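Local coordinates for protein dehydrogenase (Chromobacterium violaceum, PDB 3Q2I) that probably oxidises the UDP-linked sugar acid UDP-GlcNAcA with NAD as cofactor, a step on the route to 2,3-diacetamido-2,3-dideoxy-D-mannuronic acid, at residues Pro8-Ile14 with Ile312-Gly317; Gly185-Met189 with Leu335-Tyr339; Glu260-Val264 with His276-Glu281. One frame throughout, in Å; residues are numbered along the deposited sequence.

Interaction 1 of 3, residues Pro8-Ile14 with Ile312-Gly317; sequences PITDRKI and IKTMRG
Arg316, the first residue past the end of helix 304-315, reaches into the loop that leads to strand 14-19 of the Rossmann fold and ties helix end to loop through backbone carbonyls. The helix closes in a Schellman motif, with Gly317 N bonded to Thr314 O, Glu318 N to Lys313 O, and Gly317, at positive phi, as the C-prime residue. The Arg316 chain, turned sharply at chi2 (-107°), carries its guanidinium to two carbonyls of the loop, and here the packing is tight. Arg316 NH2 donates to Ile9 O at 3.0 Å, a nearly straight bond that arrives well above the carbonyl plane. Arg316 NH2 also reaches Arg12 O at 2.6 Å. A weak bond from Arg316 NH1 goes to Arg12 O as well, so two nitrogens share that oxygen.

Apolar groups complete this tight part. Ile14 lays CD1 and CG1 over one face of the guanidinium, and Ile14 CD1 meets Met315 CB at 3.7 Å. Ile9 and Met315 run side by side. Pro8 and Gly317 lie on the exposed side, although Pro8 CB still touches Arg316 O at 3.4 Å; the contact thins at Thr10 and Lys13, which give it little surface. Arg12 has its salt bridge with Asp77, while Ile9 CG2 sits over the centre of its guanidinium. Ile9 N donates to Met315 O, a 3.0 Å bond with an angle of 151° at the hydrogen.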
loop_
_atom_site.group_PDB
_atom_site.type_symbol
_atom_site.label_atom_id
_atom_site.label_comp_id
_atom_site.label_asym_id
_atom_site.label_seq_id
_atom_site.Cartn_x
_atom_site.Cartn_y
_atom_site.Cartn_z
ATOM N N PRO A 8 -41.613 -24.598 -24.259
ATOM C CA PRO A 8 -42.568 -24.539 -23.148
ATOM C C PRO A 8 -43.080 -25.928 -22.735
ATOM O O PRO A 8 -43.035 -26.903 -23.498
ATOM C CB PRO A 8 -43.700 -23.649 -23.669
ATOM C CG PRO A 8 -43.267 -23.136 -25.015
ATOM C CD PRO A 8 -42.155 -24.016 -25.502
ATOM N N ILE A 9 -43.524 -26.032 -21.493
ATOM C CA ILE A 9 -44.114 -27.262 -20.995
ATOM C C ILE A 9 -45.619 -27.003 -20.909
ATOM O O ILE A 9 -46.051 -26.051 -20.255
ATOM C CB ILE A 9 -43.514 -27.625 -19.620
ATOM C CG1 ILE A 9 -42.032 -27.960 -19.806
ATOM C CG2 ILE A 9 -44.215 -28.835 -19.033
ATOM C CD1 ILE A 9 -41.271 -28.049 -18.514
ATOM N N THR A 10 -46.416 -27.798 -21.622
ATOM C CA THR A 10 -47.766 -27.335 -21.987
ATOM C C THR A 10 -48.891 -28.122 -21.323
ATOM O O THR A 10 -49.824 -27.535 -20.766
ATOM C CB THR A 10 -48.000 -27.258 -23.524
ATOM O OG1 THR A 10 -47.235 -28.275 -24.187
ATOM C CG2 THR A 10 -47.563 -25.906 -24.080
ATOM N N ASP A 11 -48.806 -29.445 -21.371
ATOM C CA ASP A 11 -50.023 -30.234 -21.182
ATOM C C ASP A 11 -49.913 -31.112 -19.952
ATOM O O ASP A 11 -50.557 -32.159 -19.848
ATOM C CB ASP A 11 -50.352 -31.079 -22.418
ATOM C CG ASP A 11 -50.792 -30.232 -23.595
ATOM O OD1 ASP A 11 -51.659 -29.350 -23.416
ATOM O OD2 ASP A 11 -50.239 -30.433 -24.694
ATOM N N ARG A 12 -49.095 -30.667 -19.006
ATOM C CA ARG A 12 -49.010 -31.345 -17.725
ATOM C C ARG A 12 -48.675 -30.282 -16.679
ATOM O O ARG A 12 -48.421 -29.119 -16.996
ATOM C CB ARG A 12 -47.949 -32.449 -17.766
ATOM C CG ARG A 12 -46.608 -32.018 -18.359
ATOM C CD ARG A 12 -45.558 -33.088 -18.112
ATOM N NE ARG A 12 -44.231 -32.728 -18.594
ATOM C CZ ARG A 12 -43.329 -32.073 -17.858
ATOM N NH1 ARG A 12 -43.630 -31.655 -16.632
ATOM N NH2 ARG A 12 -42.136 -31.820 -18.367
ATOM N N LYS A 13 -48.718 -30.662 -15.413
ATOM C CA LYS A 13 -48.186 -29.761 -14.398
ATOM C C LYS A 13 -46.656 -29.742 -14.517
ATOM O O LYS A 13 -46.035 -30.718 -14.946
ATOM C CB LYS A 13 -48.637 -30.238 -13.019
ATOM C CG LYS A 13 -50.147 -30.101 -12.790
ATOM C CD LYS A 13 -50.588 -30.968 -11.630
ATOM C CE LYS A 13 -52.090 -30.842 -11.374
ATOM N NZ LYS A 13 -52.492 -31.633 -10.173
ATOM N N ILE A 14 -46.052 -28.611 -14.149
ATOM C CA ILE A 14 -44.603 -28.586 -13.882
ATOM C C ILE A 14 -44.217 -29.430 -12.661
ATOM O O ILE A 14 -44.884 -29.384 -11.624
ATOM C CB ILE A 14 -44.118 -27.139 -13.615
ATOM C CG1 ILE A 14 -44.756 -26.160 -14.613
ATOM C CG2 ILE A 14 -42.578 -27.093 -13.612
ATOM C CD1 ILE A 14 -44.415 -26.489 -16.085
ATOM N N ILE A 312 -43.228 -20.871 -12.544
ATOM C CA ILE A 312 -44.198 -21.638 -13.349
ATOM C C ILE A 312 -44.426 -21.019 -14.707
ATOM O O ILE A 312 -44.267 -21.717 -15.700
ATOM C CB ILE A 312 -45.514 -21.843 -12.561
ATOM C CG1 ILE A 312 -45.252 -22.856 -11.440
ATOM C CG2 ILE A 312 -46.649 -22.429 -13.481
ATOM C CD1 ILE A 312 -46.256 -22.712 -10.304
ATOM N N LYS A 313 -44.740 -19.734 -14.763
ATOM C CA LYS A 313 -44.874 -19.044 -16.046
ATOM C C LYS A 313 -43.638 -19.178 -16.926
ATOM O O LYS A 313 -43.729 -19.436 -18.135
ATOM C CB LYS A 313 -45.277 -17.584 -15.876
ATOM C CG LYS A 313 -46.657 -17.369 -15.280
ATOM C CD LYS A 313 -46.899 -15.895 -15.074
ATOM C CE LYS A 313 -48.394 -15.649 -15.136
ATOM N NZ LYS A 313 -48.874 -15.001 -13.900
ATOM N N THR A 314 -42.444 -19.104 -16.327
ATOM C CA THR A 314 -41.259 -19.247 -17.163
ATOM C C THR A 314 -41.261 -20.616 -17.816
ATOM O O THR A 314 -40.922 -20.747 -19.003
ATOM C CB THR A 314 -39.960 -19.067 -16.281
ATOM O OG1 THR A 314 -39.973 -17.731 -15.786
ATOM C CG2 THR A 314 -38.678 -19.321 -17.081
ATOM N N MET A 315 -41.571 -21.652 -17.055
ATOM C CA MET A 315 -41.510 -23.023 -17.558
ATOM C C MET A 315 -42.575 -23.255 -18.652
ATOM O O MET A 315 -42.376 -24.080 -19.555
ATOM C CB MET A 315 -41.698 -24.021 -16.427
ATOM C CG MET A 315 -40.565 -24.040 -15.394
ATOM S SD MET A 315 -38.919 -23.986 -16.142
ATOM C CE MET A 315 -38.840 -25.717 -16.447
ATOM N N ARG A 316 -43.606 -22.420 -18.613
ATOM C CA ARG A 316 -44.718 -22.535 -19.575
ATOM C C ARG A 316 -44.533 -21.616 -20.767
ATOM O O ARG A 316 -45.419 -21.516 -21.626
ATOM C CB ARG A 316 -46.035 -22.211 -18.887
ATOM C CG ARG A 316 -46.464 -23.332 -18.012
ATOM C CD ARG A 316 -47.620 -24.107 -18.558
ATOM N NE ARG A 316 -48.268 -24.625 -17.366
ATOM C CZ ARG A 316 -48.136 -25.871 -16.932
ATOM N NH1 ARG A 316 -48.725 -26.226 -15.801
ATOM N NH2 ARG A 316 -47.476 -26.764 -17.662
ATOM N N GLY A 317 -43.381 -20.957 -20.852
ATOM C CA GLY A 317 -43.106 -20.031 -21.942
ATOM C C GLY A 317 -43.781 -18.683 -21.828
ATOM O O GLY A 317 -43.684 -17.865 -22.750
#

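Interaction 2 of 3, residues Gly185-Met189 with Leu335-Tyr339; sequences GGAFM and LIAMY
Tyr339 OH accepts two backbone N-H groups at once, both from the turn that starts helix 187-191 in the C-terminal alpha/beta domain. Gly186 N lies 2.9 Å from Tyr339 OH, with an angle of 159° at the hydrogen, and Met189 N lies 3.2 Å from Tyr339 OH. Glu223 OE2 also hydrogen-bonds to this hydroxyl and to Phe188 N, so the buried oxygen has three polar partners.

The apolar chains on helix 325-344 then pack around this polar core. Leu335 CD2 rests 3.5 Å from Phe188 O, and its CD1 meets Met189 CG. Met189 crosses the tyrosine at about a right angle, with CG anti to the backbone N (chi1 173°) and a bend at chi3, which brings Met189 CE to 3.8 Å from Tyr339 CE2. Tyr354 of the second subunit also meets this ring, with the planes at about 45°. A Met-aromatic contact forms one residue earlier on the helix, where the extended Met338 chain sets its sulfur over one face of Phe188, Met338 SD standing 4.3 Å from the Phe188 ring centroid and displaced towards the rim beside CD1.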
loop_
_atom_site.group_PDB
_atom_site.type_symbol
_atom_site.label_atom_id
_atom_site.label_comp_id
_atom_site.label_asym_id
_atom_site.label_seq_id
_atom_site.Cartn_x
_atom_site.Cartn_y
_atom_site.Cartn_z
ATOM N N GLY A 185 -22.522 -17.344 6.396
ATOM C CA GLY A 185 -22.357 -15.875 6.421
ATOM C C GLY A 185 -23.085 -15.278 7.588
ATOM O O GLY A 185 -23.749 -15.995 8.344
ATOM N N GLY A 186 -22.982 -13.963 7.787
ATOM C CA GLY A 186 -23.553 -13.338 8.996
ATOM C C GLY A 186 -24.648 -12.352 8.691
ATOM O O GLY A 186 -25.496 -12.572 7.802
ATOM N N ALA A 187 -24.754 -11.345 9.540
ATOM C CA ALA A 187 -25.847 -10.379 9.481
ATOM C C ALA A 187 -26.121 -9.839 8.074
ATOM O O ALA A 187 -27.279 -9.596 7.689
ATOM C CB ALA A 187 -25.637 -9.266 10.487
ATOM N N PHE A 188 -25.063 -9.609 7.286
ATOM C CA PHE A 188 -25.276 -9.132 5.920
ATOM C C PHE A 188 -25.690 -10.224 4.933
ATOM O O PHE A 188 -26.672 -10.027 4.199
ATOM C CB PHE A 188 -24.029 -8.402 5.401
ATOM C CG PHE A 188 -23.867 -6.986 5.886
ATOM C CD1 PHE A 188 -24.609 -5.941 5.367
ATOM C CD2 PHE A 188 -22.766 -6.665 6.678
ATOM C CE1 PHE A 188 -24.401 -4.608 5.754
ATOM C CE2 PHE A 188 -22.460 -5.311 6.989
ATOM C CZ PHE A 188 -23.353 -4.310 6.605
ATOM N N MET A 189 -24.983 -11.351 4.918
ATOM C CA MET A 189 -25.200 -12.383 3.881
ATOM C C MET A 189 -26.442 -13.242 4.157
ATOM O O MET A 189 -27.097 -13.646 3.178
ATOM C CB MET A 189 -23.968 -13.270 3.816
ATOM C CG MET A 189 -24.076 -14.507 2.892
ATOM S SD MET A 189 -22.503 -15.332 2.645
ATOM C CE MET A 189 -21.701 -14.219 1.493
ATOM N N LEU A 335 -22.014 -8.416 -1.458
ATOM C CA LEU A 335 -21.765 -9.029 -0.175
ATOM C C LEU A 335 -20.298 -9.382 -0.087
ATOM O O LEU A 335 -19.657 -9.163 0.954
ATOM C CB LEU A 335 -22.618 -10.306 -0.003
ATOM C CG LEU A 335 -24.113 -10.110 0.231
ATOM C CD1 LEU A 335 -24.776 -11.480 0.083
ATOM C CD2 LEU A 335 -24.322 -9.536 1.619
ATOM N N ILE A 336 -19.758 -9.952 -1.183
ATOM C CA ILE A 336 -18.352 -10.426 -1.150
ATOM C C ILE A 336 -17.458 -9.183 -1.109
ATOM O O ILE A 336 -16.485 -9.216 -0.313
ATOM C CB ILE A 336 -18.005 -11.310 -2.390
ATOM C CG1 ILE A 336 -18.873 -12.584 -2.301
ATOM C CG2 ILE A 336 -16.514 -11.609 -2.419
ATOM C CD1 ILE A 336 -18.573 -13.484 -1.110
ATOM N N ALA A 337 -17.824 -8.087 -1.782
ATOM C CA ALA A 337 -16.976 -6.882 -1.670
ATOM C C ALA A 337 -17.030 -6.310 -0.244
ATOM O O ALA A 337 -15.970 -5.900 0.288
ATOM C CB ALA A 337 -17.475 -5.812 -2.628
ATOM N N MET A 338 -18.209 -6.329 0.390
ATOM C CA MET A 338 -18.355 -5.842 1.777
ATOM C C MET A 338 -17.507 -6.745 2.695
ATOM O O MET A 338 -16.803 -6.227 3.580
ATOM C CB MET A 338 -19.825 -5.895 2.272
ATOM C CG MET A 338 -20.751 -5.043 1.434
ATOM S SD MET A 338 -22.436 -5.308 2.085
ATOM C CE MET A 338 -23.315 -4.075 1.149
ATOM N N TYR A 339 -17.569 -8.066 2.509
ATOM C CA TYR A 339 -16.765 -8.986 3.340
ATOM C C TYR A 339 -15.262 -8.834 3.167
ATOM O O TYR A 339 -14.548 -8.820 4.165
ATOM C CB TYR A 339 -17.266 -10.439 3.208
ATOM C CG TYR A 339 -18.555 -10.764 3.937
ATOM C CD1 TYR A 339 -19.204 -9.827 4.741
ATOM C CD2 TYR A 339 -19.108 -12.038 3.804
ATOM C CE1 TYR A 339 -20.399 -10.166 5.436
ATOM C CE2 TYR A 339 -20.255 -12.395 4.525
ATOM C CZ TYR A 339 -20.873 -11.458 5.344
ATOM O OH TYR A 339 -22.039 -11.786 6.071
#

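Interaction 3 of 3, residues Glu260-Val264 with His276-Glu281; sequences EKGSV and HWEFSE
Lys261 meets Ser280 where the two segments begin to pair. Lys261 O accepts Ser280 N at 3.0 Å, while Lys261 CB approaches Ser280 OG at 3.4 Å. Ser280 OG also bonds a water, which makes a second, weak bond to Lys261 O. The lysine CG takes the position between backbone N and carbonyl carbon (chi1 62°), and the chain then extends past the serine hydroxyl. Its amine is near Glu281 OE1 but beyond salt-bridge distance.

Gly262 pairs with Phe279 as a non-hydrogen-bonded antiparallel pair. Having no side chain, it lets the phenylalanine lie against the backbone, with Phe279 CD1 3.8 Å from Gly262 CA. Here Gly262 CA also makes a CA-H...O contact with Glu278 O.

Ser263 and Glu278 form the hydrogen-bonded pair. Ser263 N donates to Glu278 O at 2.9 Å with the donor in the carbonyl plane, and Glu278 N returns the bond to Ser263 O at 3.0 Å. The Ser263 hydroxyl instead bonds Tyr247 O of the third subunit, which also packs along this face of the sheet. Ser263 C lies at the edge of the His276 ring; His276 CD2 also comes near Ser263 O.

Val264 faces Trp277 in the next non-hydrogen-bonded pair. Val264 CG2 stands over the rim of the Trp277 six-membered ring, a CH-pi contact 4.1 Å from the centroid, and touches Phe279 CZ at 3.5 Å. Phe279 CE2 lies over the same indole face, while Trp277 NE1 bonds Asp286. Val264, Trp277 and Phe279 also pack on helix 139-149.

With segment axes 4.8 Å apart at 172°, the arrangement is that of an antiparallel beta hairpin, strands 262-267 and 273-279, strand 273-279 being the outermost of the domain's mixed sheet within this chain.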
loop_
_atom_site.group_PDB
_atom_site.type_symbol
_atom_site.label_atom_id
_atom_site.label_comp_id
_atom_site.label_asym_id
_atom_site.label_seq_id
_atom_site.Cartn_x
_atom_site.Cartn_y
_atom_site.Cartn_z
ATOM N N GLU A 260 -32.720 14.647 -6.200
ATOM C CA GLU A 260 -32.915 16.039 -6.625
ATOM C C GLU A 260 -34.370 16.459 -6.450
ATOM O O GLU A 260 -34.685 17.585 -6.003
ATOM C CB GLU A 260 -32.473 16.076 -8.076
ATOM C CG GLU A 260 -32.540 17.396 -8.834
ATOM C CD GLU A 260 -32.295 17.139 -10.345
ATOM O OE1 GLU A 260 -32.075 15.977 -10.808
ATOM O OE2 GLU A 260 -32.315 18.133 -11.096
ATOM N N LYS A 261 -35.268 15.560 -6.826
ATOM C CA LYS A 261 -36.664 15.961 -6.858
ATOM C C LYS A 261 -37.587 14.991 -6.137
ATOM O O LYS A 261 -38.788 14.918 -6.417
ATOM C CB LYS A 261 -37.108 16.276 -8.281
ATOM C CG LYS A 261 -37.034 15.109 -9.220
ATOM C CD LYS A 261 -37.174 15.594 -10.669
ATOM C CE LYS A 261 -37.288 14.418 -11.634
ATOM N NZ LYS A 261 -38.060 14.752 -12.867
ATOM N N GLY A 262 -37.076 14.325 -5.104
ATOM C CA GLY A 262 -37.876 13.380 -4.367
ATOM C C GLY A 262 -37.197 12.909 -3.102
ATOM O O GLY A 262 -35.958 12.832 -3.073
ATOM N N SER A 263 -37.979 12.608 -2.069
ATOM C CA SER A 263 -37.464 12.096 -0.786
ATOM C C SER A 263 -38.438 11.038 -0.285
ATOM O O SER A 263 -39.660 11.281 -0.182
ATOM C CB SER A 263 -37.327 13.203 0.269
ATOM O OG SER A 263 -36.425 14.211 -0.163
ATOM N N VAL A 264 -37.952 9.835 -0.023
ATOM C CA VAL A 264 -38.811 8.759 0.432
ATOM C C VAL A 264 -38.210 8.032 1.623
ATOM O O VAL A 264 -36.975 7.930 1.736
ATOM C CB VAL A 264 -39.049 7.765 -0.712
ATOM C CG1 VAL A 264 -39.533 6.426 -0.215
ATOM C CG2 VAL A 264 -40.018 8.362 -1.703
ATOM N N HIS A 276 -42.622 8.318 4.442
ATOM C CA HIS A 276 -42.345 9.624 3.886
ATOM C C HIS A 276 -42.312 9.449 2.381
ATOM O O HIS A 276 -41.692 8.499 1.904
ATOM C CB HIS A 276 -41.012 10.197 4.359
ATOM C CG HIS A 276 -40.834 11.634 3.973
ATOM N ND1 HIS A 276 -41.387 12.666 4.709
ATOM C CD2 HIS A 276 -40.151 12.223 2.966
ATOM C CE1 HIS A 276 -41.071 13.822 4.152
ATOM N NE2 HIS A 276 -40.329 13.581 3.090
ATOM N N TRP A 277 -43.045 10.286 1.650
ATOM C CA TRP A 277 -43.282 10.074 0.232
ATOM C C TRP A 277 -43.521 11.389 -0.503
ATOM O O TRP A 277 -44.674 11.826 -0.681
ATOM C CB TRP A 277 -44.430 9.066 0.002
ATOM C CG TRP A 277 -44.519 8.559 -1.434
ATOM C CD1 TRP A 277 -45.220 9.130 -2.456
ATOM C CD2 TRP A 277 -43.919 7.372 -1.971
ATOM N NE1 TRP A 277 -45.056 8.399 -3.608
ATOM C CE2 TRP A 277 -44.278 7.302 -3.333
ATOM C CE3 TRP A 277 -43.076 6.392 -1.437
ATOM C CZ2 TRP A 277 -43.824 6.272 -4.183
ATOM C CZ3 TRP A 277 -42.628 5.382 -2.275
ATOM C CH2 TRP A 277 -43.012 5.321 -3.624
ATOM N N GLU A 278 -42.460 12.097 -0.846
ATOM C CA GLU A 278 -42.570 13.473 -1.314
ATOM C C GLU A 278 -41.836 13.696 -2.638
ATOM O O GLU A 278 -40.604 13.566 -2.732
ATOM C CB GLU A 278 -42.128 14.457 -0.208
ATOM C CG GLU A 278 -42.027 15.904 -0.662
ATOM C CD GLU A 278 -42.004 16.937 0.473
ATOM O OE1 GLU A 278 -42.277 18.128 0.180
ATOM O OE2 GLU A 278 -41.719 16.584 1.645
ATOM N N PHE A 279 -42.600 13.973 -3.690
ATOM C CA PHE A 279 -42.031 14.165 -5.021
ATOM C C PHE A 279 -42.359 15.529 -5.615
ATOM O O PHE A 279 -43.380 16.127 -5.232
ATOM C CB PHE A 279 -42.465 13.034 -5.949
ATOM C CG PHE A 279 -41.847 11.707 -5.611
ATOM C CD1 PHE A 279 -40.577 11.381 -6.071
ATOM C CD2 PHE A 279 -42.527 10.796 -4.823
ATOM C CE1 PHE A 279 -40.013 10.145 -5.749
ATOM C CE2 PHE A 279 -41.981 9.580 -4.473
ATOM C CZ PHE A 279 -40.702 9.242 -4.970
ATOM N N SER A 280 -41.523 16.021 -6.525
ATOM C CA SER A 280 -41.719 17.352 -7.086
ATOM C C SER A 280 -42.957 17.396 -7.979
ATOM O O SER A 280 -43.584 18.451 -8.076
ATOM C CB SER A 280 -40.499 17.879 -7.841
ATOM O OG SER A 280 -40.259 17.159 -9.032
ATOM N N GLU A 281 -43.277 16.270 -8.626
ATOM C CA GLU A 281 -44.554 16.111 -9.328
ATOM C C GLU A 281 -45.329 14.826 -9.028
ATOM O O GLU A 281 -44.763 13.730 -8.991
ATOM C CB GLU A 281 -44.373 16.271 -10.836
ATOM C CG GLU A 281 -42.964 16.014 -11.305
ATOM C CD GLU A 281 -42.633 16.885 -12.485
ATOM O OE1 GLU A 281 -41.544 17.504 -12.492
ATOM O OE2 GLU A 281 -43.495 16.964 -13.386
HETATM O O HOH W 1 -40.460 14.126 -9.368
#

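The three contacts are well separated, and none touches another. The centres of interactions 1 and 2 are about 36 Å apart, on opposite sides of the chain's centre. Those of interactions 1 and 3 are about 41 Å apart, and those of interactions 2 and 3 about 31 Å. Interaction 1 ties the loop before the first Rossmann strand to the end of helix 304-315, so it joins segments almost 300 residues apart in sequence. Interaction 2 uses the next helix, 325-344, and its segments alternate with those of interaction 1 along the chain. Interaction 3, a local hairpin, falls within the sequence spanned by both. Interactions 2 and 3 lie in the C-terminal alpha/beta domain, whereas interaction 1 connects that domain's late helix to the cofactor-binding fold.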